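Long-range contacts in beta-galactosidase (Geobacillus stearothermophilus, PDB 4OIF), which probably hydrolyses terminal non-reducing beta-D-galactose residues from beta-D-galactosides, as a trimeric, zinc-containing member of glycoside hydrolase family 42: residues Phe124-Arg130 against Phe227-Thr232; His182-Asn188 against Tyr200-Ile206; Leu476-Ser480 against Gly504-Asp510. All blocks are in the same frame, centred on the assembly; numbering follows the deposited sequence. Where two conformers were deposited one is given.

Interaction 1 of 3, residues Phe124-Arg130 against Phe227-Thr232; sequences FTSSVYR and FVTDQT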
loop_
_atom_site.group_PDB
_atom_site.type_symbol
_atom_site.label_atom_id
_atom_site.label_comp_id
_atom_site.label_asym_id
_atom_site.label_seq_id
_atom_site.Cartn_x
_atom_site.Cartn_y
_atom_site.Cartn_z
ATOM N N PHE A 124 -2.364 -13.758 -26.109
ATOM C CA PHE A 124 -2.535 -13.227 -27.454
ATOM C C PHE A 124 -1.688 -13.994 -28.509
ATOM O O PHE A 124 -1.769 -13.702 -29.715
ATOM C CB PHE A 124 -2.192 -11.722 -27.525
ATOM C CG PHE A 124 -0.904 -11.322 -26.824
ATOM C CD1 PHE A 124 0.245 -12.034 -27.019
ATOM C CD2 PHE A 124 -0.829 -10.105 -26.135
ATOM C CE1 PHE A 124 1.427 -11.650 -26.449
ATOM C CE2 PHE A 124 0.351 -9.683 -25.536
ATOM C CZ PHE A 124 1.513 -10.483 -25.713
ATOM N N THR A 125 -0.902 -14.988 -28.080
ATOM C CA THR A 125 -0.071 -15.752 -29.027
ATOM C C THR A 125 -0.716 -17.095 -29.400
ATOM O O THR A 125 -0.607 -17.541 -30.540
ATOM C CB THR A 125 1.358 -16.009 -28.473
ATOM O OG1 THR A 125 2.094 -14.774 -28.405
ATOM C CG2 THR A 125 2.135 -16.959 -29.384
ATOM N N SER A 126 -1.392 -17.724 -28.438
ATOM C CA SER A 126 -2.010 -19.051 -28.624
ATOM C C SER A 126 -2.656 -19.283 -30.003
ATOM O O SER A 126 -3.530 -18.517 -30.431
ATOM C CB SER A 126 -3.056 -19.281 -27.540
ATOM O OG SER A 126 -3.973 -20.289 -27.920
ATOM N N SER A 127 -2.219 -20.326 -30.701
ATOM C CA SER A 127 -2.746 -20.592 -32.035
ATOM C C SER A 127 -4.174 -21.106 -31.935
ATOM O O SER A 127 -5.007 -20.868 -32.833
ATOM C CB SER A 127 -1.868 -21.594 -32.787
ATOM O OG SER A 127 -1.777 -22.822 -32.099
ATOM N N VAL A 128 -4.458 -21.788 -30.833
ATOM C CA VAL A 128 -5.777 -22.331 -30.606
ATOM C C VAL A 128 -6.801 -21.207 -30.457
ATOM O O VAL A 128 -7.871 -21.251 -31.067
ATOM C CB VAL A 128 -5.785 -23.227 -29.369
ATOM C CG1 VAL A 128 -7.209 -23.428 -28.851
ATOM C CG2 VAL A 128 -5.109 -24.542 -29.690
ATOM N N TYR A 129 -6.471 -20.185 -29.673
ATOM C CA TYR A 129 -7.435 -19.128 -29.441
ATOM C C TYR A 129 -7.622 -18.284 -30.703
ATOM O O TYR A 129 -8.737 -17.851 -31.015
ATOM C CB TYR A 129 -7.023 -18.252 -28.254
ATOM C CG TYR A 129 -8.209 -17.515 -27.713
ATOM C CD1 TYR A 129 -9.343 -18.211 -27.297
ATOM C CD2 TYR A 129 -8.227 -16.131 -27.656
ATOM C CE1 TYR A 129 -10.451 -17.548 -26.820
ATOM C CE2 TYR A 129 -9.333 -15.456 -27.173
ATOM C CZ TYR A 129 -10.442 -16.167 -26.760
ATOM O OH TYR A 129 -11.541 -15.494 -26.273
ATOM N N ARG A 130 -6.534 -18.075 -31.437
ATOM C CA ARG A 130 -6.599 -17.374 -32.716
ATOM C C ARG A 130 -7.524 -18.101 -33.693
ATOM O O ARG A 130 -8.385 -17.477 -34.340
ATOM C CB ARG A 130 -5.192 -17.211 -33.305
ATOM C CG ARG A 130 -4.427 -16.072 -32.661
ATOM C CD ARG A 130 -2.956 -16.052 -33.026
ATOM N NE ARG A 130 -2.280 -14.937 -32.355
ATOM C CZ ARG A 130 -1.935 -13.798 -32.952
ATOM N NH1 ARG A 130 -2.180 -13.625 -34.245
ATOM N NH2 ARG A 130 -1.329 -12.842 -32.260
ATOM N N PHE A 227 5.938 -4.751 -28.450
ATOM C CA PHE A 227 5.558 -6.083 -28.880
ATOM C C PHE A 227 4.162 -6.419 -28.411
ATOM O O PHE A 227 3.439 -7.105 -29.096
ATOM C CB PHE A 227 6.524 -7.146 -28.368
ATOM C CG PHE A 227 5.964 -8.543 -28.445
ATOM C CD1 PHE A 227 5.962 -9.234 -29.640
ATOM C CD2 PHE A 227 5.419 -9.149 -27.331
ATOM C CE1 PHE A 227 5.437 -10.515 -29.718
ATOM C CE2 PHE A 227 4.892 -10.419 -27.405
ATOM C CZ PHE A 227 4.906 -11.107 -28.597
ATOM N N VAL A 228 3.791 -5.956 -27.231
ATOM C CA VAL A 228 2.461 -6.213 -26.710
ATOM C C VAL A 228 1.434 -5.572 -27.643
ATOM O O VAL A 228 0.423 -6.212 -28.031
ATOM C CB VAL A 228 2.313 -5.679 -25.267
ATOM C CG1 VAL A 228 0.839 -5.643 -24.853
ATOM C CG2 VAL A 228 3.153 -6.531 -24.306
ATOM N N THR A 229 1.707 -4.326 -28.031
ATOM C CA THR A 229 0.851 -3.672 -29.015
ATOM C C THR A 229 0.772 -4.451 -30.342
ATOM O O THR A 229 -0.325 -4.779 -30.818
ATOM C CB THR A 229 1.323 -2.237 -29.304
ATOM O OG1 THR A 229 0.973 -1.404 -28.196
ATOM C CG2 THR A 229 0.651 -1.689 -30.566
ATOM N N ASP A 230 1.929 -4.769 -30.913
ATOM C CA ASP A 230 1.977 -5.482 -32.182
ATOM C C ASP A 230 1.267 -6.831 -32.134
ATOM O O ASP A 230 0.539 -7.179 -33.045
ATOM C CB ASP A 230 3.420 -5.684 -32.633
ATOM C CG ASP A 230 4.001 -4.449 -33.300
ATOM O OD1 ASP A 230 3.230 -3.504 -33.570
ATOM O OD2 ASP A 230 5.224 -4.424 -33.558
ATOM N N GLN A 231 1.471 -7.587 -31.070
ATOM C CA GLN A 231 0.893 -8.900 -30.974
ATOM C C GLN A 231 -0.619 -8.813 -30.762
ATOM O O GLN A 231 -1.384 -9.652 -31.287
ATOM C CB GLN A 231 1.582 -9.695 -29.851
ATOM C CG GLN A 231 1.237 -11.182 -29.843
ATOM C CD GLN A 231 1.810 -11.985 -30.981
ATOM O OE1 GLN A 231 1.884 -11.529 -32.119
ATOM N NE2 GLN A 231 2.212 -13.216 -30.677
ATOM N N THR A 232 -1.050 -7.776 -30.040
ATOM C CA THR A 232 -2.482 -7.495 -29.903
ATOM C C THR A 232 -3.120 -7.184 -31.271
ATOM O O THR A 232 -4.146 -7.771 -31.643
ATOM C CB THR A 232 -2.722 -6.324 -28.932
ATOM O OG1 THR A 232 -2.326 -6.720 -27.621
ATOM C CG2 THR A 232 -4.176 -5.924 -28.897
#
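The backbone oxygen of F124, whose ring packs against Q231, is gripped side-on by R130. NH2 of R130 donates to F124 O at 2.7 Å and NE of R130 to the same oxygen at 3.0 Å, with the oxygen close to the guanidinium plane. Arginine suits this place because its chain, extended from CG to NE, reaches back from the first turn of helix 127-144, which S126 N-caps by accepting from Y129 N. NH1 of R130 bonds S234 OG, further along helix 218-246.

Beside this grip, NE2 of Q231 donates to OG1 of T125 at 2.8 Å, the hydroxyl lying in the amide plane and the N-H pointing well along the line (157°). Q231 manages two tasks because its chain bends about the CB-CG bond (chi2 70°): the amide swings to T125, while CB stays over one face of the F124 ring, 4.0 Å from its centroid in a CH-pi contact. The rings of F124 and F227 meet obliquely, CZ of F124 lying 3.8 Å from CE2 of F227, and V228 CG1 adds a further apolar wall.

T125 also touches C168, a zinc ligand, and follows C123, another, by two residues. A glutamine amide and a charged guanidinium at the border of a buried phenylalanine thus tie the zinc-bearing loop to helix 218-246 by direction-specific bonds as well as by apolar packing.

Interaction 2 of 3, residues His182-Asn188 against Tyr200-Ile206; sequences HDLDALN and YTDWSQI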
loop_
_atom_site.group_PDB
_atom_site.type_symbol
_atom_site.label_atom_id
_atom_site.label_comp_id
_atom_site.label_asym_id
_atom_site.label_seq_id
_atom_site.Cartn_x
_atom_site.Cartn_y
_atom_site.Cartn_z
ATOM N N HIS A 182 18.147 -9.658 -36.880
ATOM C CA HIS A 182 18.893 -10.784 -36.319
ATOM C C HIS A 182 20.267 -10.378 -35.800
ATOM O O HIS A 182 21.139 -11.229 -35.601
ATOM C CB HIS A 182 19.050 -11.895 -37.357
ATOM C CG HIS A 182 17.757 -12.528 -37.763
ATOM N ND1 HIS A 182 17.362 -13.770 -37.310
ATOM C CD2 HIS A 182 16.766 -12.085 -38.574
ATOM C CE1 HIS A 182 16.184 -14.066 -37.829
ATOM N NE2 HIS A 182 15.796 -13.061 -38.593
ATOM N N ASP A 183 20.448 -9.079 -35.579
ATOM C CA ASP A 183 21.733 -8.544 -35.150
ATOM C C ASP A 183 21.754 -8.322 -33.635
ATOM O O ASP A 183 21.272 -7.299 -33.138
ATOM C CB ASP A 183 22.018 -7.237 -35.892
ATOM C CG ASP A 183 23.406 -6.693 -35.625
ATOM O OD1 ASP A 183 24.121 -7.232 -34.751
ATOM O OD2 ASP A 183 23.772 -5.703 -36.292
ATOM N N LEU A 184 22.333 -9.270 -32.911
ATOM C CA LEU A 184 22.377 -9.192 -31.453
ATOM C C LEU A 184 23.256 -8.032 -30.971
ATOM O O LEU A 184 22.986 -7.444 -29.928
ATOM C CB LEU A 184 22.860 -10.522 -30.882
ATOM C CG LEU A 184 22.350 -11.009 -29.529
ATOM C CD1 LEU A 184 20.847 -10.899 -29.417
ATOM C CD2 LEU A 184 22.776 -12.452 -29.342
ATOM N N ASP A 185 24.289 -7.680 -31.739
ATOM C CA ASP A 185 25.086 -6.486 -31.441
ATOM C C ASP A 185 24.200 -5.257 -31.438
ATOM O O ASP A 185 24.291 -4.430 -30.534
ATOM C CB ASP A 185 26.210 -6.282 -32.452
ATOM C CG ASP A 185 27.219 -7.407 -32.434
ATOM O OD1 ASP A 185 27.185 -8.220 -31.487
ATOM O OD2 ASP A 185 28.047 -7.472 -33.371
ATOM N N ALA A 186 23.341 -5.146 -32.450
ATOM C CA ALA A 186 22.428 -4.022 -32.558
ATOM C C ALA A 186 21.489 -3.958 -31.366
ATOM O O ALA A 186 21.323 -2.903 -30.776
ATOM C CB ALA A 186 21.632 -4.103 -33.850
ATOM N N LEU A 187 20.885 -5.088 -31.011
ATOM C CA LEU A 187 19.993 -5.121 -29.865
ATOM C C LEU A 187 20.748 -4.650 -28.608
ATOM O O LEU A 187 20.332 -3.691 -27.939
ATOM C CB LEU A 187 19.408 -6.526 -29.663
ATOM C CG LEU A 187 18.344 -6.632 -28.552
ATOM C CD1 LEU A 187 17.203 -7.588 -28.916
ATOM C CD2 LEU A 187 18.987 -7.046 -27.241
ATOM N N ASN A 188 21.869 -5.306 -28.316
ATOM C CA ASN A 188 22.706 -4.956 -27.171
ATOM C C ASN A 188 23.170 -3.497 -27.124
ATOM O O ASN A 188 23.323 -2.935 -26.045
ATOM C CB ASN A 188 23.917 -5.877 -27.134
ATOM C CG ASN A 188 23.594 -7.215 -26.522
ATOM O OD1 ASN A 188 22.882 -7.289 -25.524
ATOM N ND2 ASN A 188 24.090 -8.285 -27.130
ATOM N N TYR A 200 23.556 -9.759 -23.870
ATOM C CA TYR A 200 23.011 -11.044 -24.288
ATOM C C TYR A 200 23.908 -11.672 -25.334
ATOM O O TYR A 200 24.304 -11.011 -26.290
ATOM C CB TYR A 200 21.595 -10.878 -24.840
ATOM C CG TYR A 200 20.594 -10.359 -23.840
ATOM C CD1 TYR A 200 20.097 -11.179 -22.824
ATOM C CD2 TYR A 200 20.139 -9.047 -23.901
ATOM C CE1 TYR A 200 19.162 -10.707 -21.902
ATOM C CE2 TYR A 200 19.206 -8.570 -22.989
ATOM C CZ TYR A 200 18.721 -9.403 -21.996
ATOM O OH TYR A 200 17.801 -8.922 -21.090
ATOM N N THR A 201 24.222 -12.950 -25.169
ATOM C CA THR A 201 25.098 -13.624 -26.119
ATOM C C THR A 201 24.360 -14.700 -26.913
ATOM O O THR A 201 24.954 -15.388 -27.738
ATOM C CB THR A 201 26.330 -14.233 -25.409
ATOM O OG1 THR A 201 25.928 -14.884 -24.197
ATOM C CG2 THR A 201 27.329 -13.137 -25.076
ATOM N N ASP A 202 23.060 -14.829 -26.678
ATOM C CA ASP A 202 22.219 -15.712 -27.487
ATOM C C ASP A 202 20.774 -15.274 -27.345
ATOM O O ASP A 202 20.334 -14.944 -26.240
ATOM C CB ASP A 202 22.370 -17.180 -27.060
ATOM C CG ASP A 202 21.729 -18.152 -28.051
ATOM O OD1 ASP A 202 20.508 -18.428 -27.954
ATOM O OD2 ASP A 202 22.460 -18.643 -28.934
ATOM N N TRP A 203 20.038 -15.283 -28.454
ATOM C CA TRP A 203 18.634 -14.878 -28.466
ATOM C C TRP A 203 17.764 -15.638 -27.463
ATOM O O TRP A 203 16.770 -15.111 -26.982
ATOM C CB TRP A 203 18.041 -15.057 -29.861
ATOM C CG TRP A 203 18.621 -14.150 -30.876
ATOM C CD1 TRP A 203 19.596 -14.451 -31.783
ATOM C CD2 TRP A 203 18.275 -12.777 -31.096
ATOM N NE1 TRP A 203 19.872 -13.352 -32.560
ATOM C CE2 TRP A 203 19.078 -12.311 -32.161
ATOM C CE3 TRP A 203 17.367 -11.898 -30.500
ATOM C CZ2 TRP A 203 19.000 -11.005 -32.641
ATOM C CZ3 TRP A 203 17.291 -10.593 -30.979
ATOM C CH2 TRP A 203 18.100 -10.164 -32.038
ATOM N N SER A 204 18.136 -16.874 -27.156
ATOM C CA SER A 204 17.391 -17.667 -26.190
ATOM C C SER A 204 17.460 -17.095 -24.776
ATOM O O SER A 204 16.675 -17.479 -23.917
ATOM C CB SER A 204 17.909 -19.103 -26.174
ATOM O OG SER A 204 19.245 -19.150 -25.708
ATOM N N GLN A 205 18.402 -16.192 -24.528
ATOM C CA GLN A 205 18.548 -15.631 -23.188
ATOM C C GLN A 205 17.543 -14.525 -22.931
ATOM O O GLN A 205 17.144 -14.296 -21.801
ATOM C CB GLN A 205 19.963 -15.097 -22.967
ATOM C CG GLN A 205 21.034 -16.170 -22.837
ATOM C CD GLN A 205 22.397 -15.640 -23.205
ATOM O OE1 GLN A 205 22.555 -14.447 -23.472
ATOM N NE2 GLN A 205 23.391 -16.518 -23.234
ATOM N N ILE A 206 17.125 -13.843 -23.985
ATOM C CA ILE A 206 16.210 -12.725 -23.830
ATOM C C ILE A 206 14.794 -13.169 -23.457
ATOM O O ILE A 206 14.165 -13.924 -24.185
ATOM C CB ILE A 206 16.149 -11.894 -25.115
ATOM C CG1 ILE A 206 17.550 -11.378 -25.455
ATOM C CG2 ILE A 206 15.141 -10.762 -24.955
ATOM C CD1 ILE A 206 17.693 -10.795 -26.851
#
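L184 and W203 make the centre of this helix-to-loop packing, in which the N-capped start of helix 184-191 meets a loop folded by an Asx turn, in the TIM-barrel domain. CD1 of L184 sits over the middle of the indole's six-membered ring, 3.5 Å from its centroid and 8° off the normal, a clean CH-pi contact. A branched leucine fits well, since its other methyl, CD2, lies against the backbone at T201 and D202. L187 takes the next place: with CG anti to its backbone N (chi1 -174°), its CD1 comes 3.6 Å from W203 CZ3 and meets I206 CD1 tip to tip, while the backbone of H182 and D183 lies at the indole edge.

At the other end the side-chain amide of N188 pairs with Y200 much as a backbone peptide would. Its OD1 accepts from Y200 N at 3.0 Å, nearly straight at 174°, and its ND2 donates to Y200 O at 2.9 Å on a lone pair of that carbonyl. OD1 is also bonded to T193 OG1. Were an alanine here, the backbone N and O of Y200 would probably be left without these mates and the loop be freer to shift away from the helix.

Further out, Q205 OE1 takes the N-H of T201 and its NE2 gives to T201 OG1, bracing the loop, while L176 of helix 166-179 packs on W203 and I206. S204 OG bonds Q99 NE2 of a second subunit. D202 OD1 closes the Asx turn, receiving S204 N at 2.9 Å and S204 OG from the opposite face of the carboxylate plane.

Interaction 3 of 3, residues Leu476-Ser480 against Gly504-Asp510; sequences LYLVS and GIVDEHD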
loop_
_atom_site.group_PDB
_atom_site.type_symbol
_atom_site.label_atom_id
_atom_site.label_comp_id
_atom_site.label_asym_id
_atom_site.label_seq_id
_atom_site.Cartn_x
_atom_site.Cartn_y
_atom_site.Cartn_z
ATOM N N LEU A 476 8.467 16.253 -24.737
ATOM C CA LEU A 476 8.705 15.238 -25.750
ATOM C C LEU A 476 10.053 14.598 -25.474
ATOM O O LEU A 476 10.963 14.667 -26.303
ATOM C CB LEU A 476 8.659 15.841 -27.150
ATOM C CG LEU A 476 8.558 14.803 -28.275
ATOM C CD1 LEU A 476 7.292 13.975 -28.134
ATOM C CD2 LEU A 476 8.614 15.487 -29.628
ATOM N N TYR A 477 10.156 13.998 -24.288
ATOM C CA TYR A 477 11.374 13.393 -23.756
ATOM C C TYR A 477 12.023 12.444 -24.751
ATOM O O TYR A 477 13.201 12.562 -25.050
ATOM C CB TYR A 477 11.025 12.690 -22.443
ATOM C CG TYR A 477 11.951 11.597 -21.955
ATOM C CD1 TYR A 477 13.062 11.894 -21.171
ATOM C CD2 TYR A 477 11.672 10.255 -22.214
ATOM C CE1 TYR A 477 13.898 10.890 -20.697
ATOM C CE2 TYR A 477 12.496 9.245 -21.739
ATOM C CZ TYR A 477 13.609 9.572 -20.982
ATOM O OH TYR A 477 14.445 8.577 -20.520
ATOM N N LEU A 478 11.240 11.516 -25.277
ATOM C CA LEU A 478 11.701 10.635 -26.334
ATOM C C LEU A 478 11.288 11.168 -27.705
ATOM O O LEU A 478 10.123 11.478 -27.919
ATOM C CB LEU A 478 11.139 9.229 -26.123
ATOM C CG LEU A 478 11.447 8.149 -27.159
ATOM C CD1 LEU A 478 11.534 6.795 -26.470
ATOM C CD2 LEU A 478 10.397 8.130 -28.281
ATOM N N VAL A 479 12.237 11.249 -28.635
ATOM C CA VAL A 479 11.942 11.685 -29.999
ATOM C C VAL A 479 13.019 11.177 -30.968
ATOM O O VAL A 479 14.204 11.218 -30.669
ATOM C CB VAL A 479 11.831 13.233 -30.082
ATOM C CG1 VAL A 479 13.185 13.893 -29.818
ATOM C CG2 VAL A 479 11.258 13.657 -31.425
ATOM N N SER A 480 12.606 10.690 -32.128
ATOM C CA SER A 480 13.556 10.156 -33.097
ATOM C C SER A 480 14.197 11.260 -33.918
ATOM O O SER A 480 13.689 12.382 -33.970
ATOM C CB SER A 480 12.865 9.147 -34.035
ATOM O OG SER A 480 11.975 9.784 -34.952
ATOM N N GLY A 504 13.073 16.072 -25.872
ATOM C CA GLY A 504 14.221 15.792 -26.719
ATOM C C GLY A 504 15.460 15.319 -25.986
ATOM O O GLY A 504 16.574 15.719 -26.294
ATOM N N ILE A 505 15.269 14.441 -25.014
ATOM C CA ILE A 505 16.362 13.999 -24.159
ATOM C C ILE A 505 16.999 12.719 -24.683
ATOM O O ILE A 505 18.202 12.462 -24.526
ATOM C CB ILE A 505 15.847 13.778 -22.742
ATOM C CG1 ILE A 505 15.184 15.064 -22.243
ATOM C CG2 ILE A 505 16.963 13.332 -21.812
ATOM C CD1 ILE A 505 16.096 16.280 -22.311
ATOM N N VAL A 506 16.168 11.957 -25.375
ATOM C CA VAL A 506 16.358 10.533 -25.552
ATOM C C VAL A 506 15.836 10.116 -26.925
ATOM O O VAL A 506 14.867 10.703 -27.416
ATOM C CB VAL A 506 15.641 9.798 -24.384
ATOM C CG1 VAL A 506 14.566 8.831 -24.866
ATOM C CG2 VAL A 506 16.650 9.142 -23.479
ATOM N N ASP A 507 16.481 9.150 -27.578
ATOM C CA ASP A 507 15.982 8.713 -28.885
ATOM C C ASP A 507 14.951 7.601 -28.717
ATOM O O ASP A 507 14.586 7.249 -27.602
ATOM C CB ASP A 507 17.119 8.267 -29.829
ATOM C CG ASP A 507 17.854 7.004 -29.368
ATOM O OD1 ASP A 507 17.356 6.237 -28.508
ATOM O OD2 ASP A 507 18.955 6.768 -29.911
ATOM N N GLU A 508 14.492 7.036 -29.824
ATOM C CA GLU A 508 13.450 6.019 -29.772
ATOM C C GLU A 508 13.888 4.718 -29.071
ATOM O O GLU A 508 13.079 3.807 -28.902
ATOM C CB GLU A 508 12.961 5.706 -31.189
ATOM C CG GLU A 508 13.877 4.766 -31.988
ATOM C CD GLU A 508 14.836 5.488 -32.923
ATOM O OE1 GLU A 508 15.204 6.653 -32.644
ATOM O OE2 GLU A 508 15.229 4.881 -33.942
ATOM N N HIS A 509 15.153 4.626 -28.667
ATOM C CA HIS A 509 15.638 3.464 -27.907
ATOM C C HIS A 509 15.773 3.771 -26.436
ATOM O O HIS A 509 16.336 2.967 -25.686
ATOM C CB HIS A 509 17.002 2.991 -28.402
ATOM C CG HIS A 509 16.989 2.424 -29.782
ATOM N ND1 HIS A 509 16.142 1.403 -30.158
ATOM C CD2 HIS A 509 17.733 2.725 -30.875
ATOM C CE1 HIS A 509 16.358 1.106 -31.427
ATOM N NE2 HIS A 509 17.316 1.894 -31.885
ATOM N N ASP A 510 15.276 4.940 -26.037
ATOM C CA ASP A 510 15.550 5.515 -24.722
ATOM C C ASP A 510 17.073 5.624 -24.495
ATOM O O ASP A 510 17.588 5.472 -23.388
ATOM C CB ASP A 510 14.869 4.708 -23.606
ATOM C CG ASP A 510 14.788 5.486 -22.284
ATOM O OD1 ASP A 510 14.374 6.670 -22.295
ATOM O OD2 ASP A 510 15.171 4.923 -21.234
#
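The ring of Y477 carries V506 on one face, with CB 4.2 Å from the ring centroid in a CH-pi contact, and at its edge, near the plane, OD1 of D510. I505 CB approaches CD1 of Y477 obliquely. CG of Y477 lies anti to the backbone N (chi1 158°), which carries the phenol along to D510: OH of Y477 donates to D510 OD1 at 2.6 Å, on the syn lone pair. K371 of a second subunit bonds both Y477 OH and, by a salt bridge, D510 OD2, so the pair probably sits in a strongly polarised setting; F372 of that subunit packs on Y477 and I505.

Behind the ring the two backbones join by a single bridge, L478 with V506. V479 N donates to V506 O at 2.9 Å, and Y477 O takes I505 N at 2.8 Å and, weakly, V506 N. G504 N gives to L476 O from above the carbonyl plane; the positive phi of G504 (69°) favours glycine. D507 suits its turn, since OD1 accepts from H509 N in an Asx turn overlapping the type I turn from D507 to D510.

These loops follow strands 470-473 and 496-500, parallel neighbours in the mixed sheet of the trimerisation domain. S480 caps helix 481-492 through T483 N, Y477 and L478 lean on A424 of helix 419-427, and L478 reaches L222 of helix 218-246.

Along the chain, interaction 2 is nested inside the loop closed by interaction 1, and interaction 3 follows in series. The first two belong to the TIM-barrel domain, their centres about 23 Å apart and their nearest atoms about 10 Å; helices 184-191 and 218-246, one in each, succeed one another in the chain, and helix 166-179 touches both contacts. Interaction 3 lies in the trimerisation domain, its centre about 22 Å from that of interaction 2 and about 28 Å from that of interaction 1, yet it touches helix 218-246 as well, linking the two domains. Since interactions 2 and 3 both touch a second subunit, each contributes to the trimer interface, whereas interaction 1 borders the zinc site.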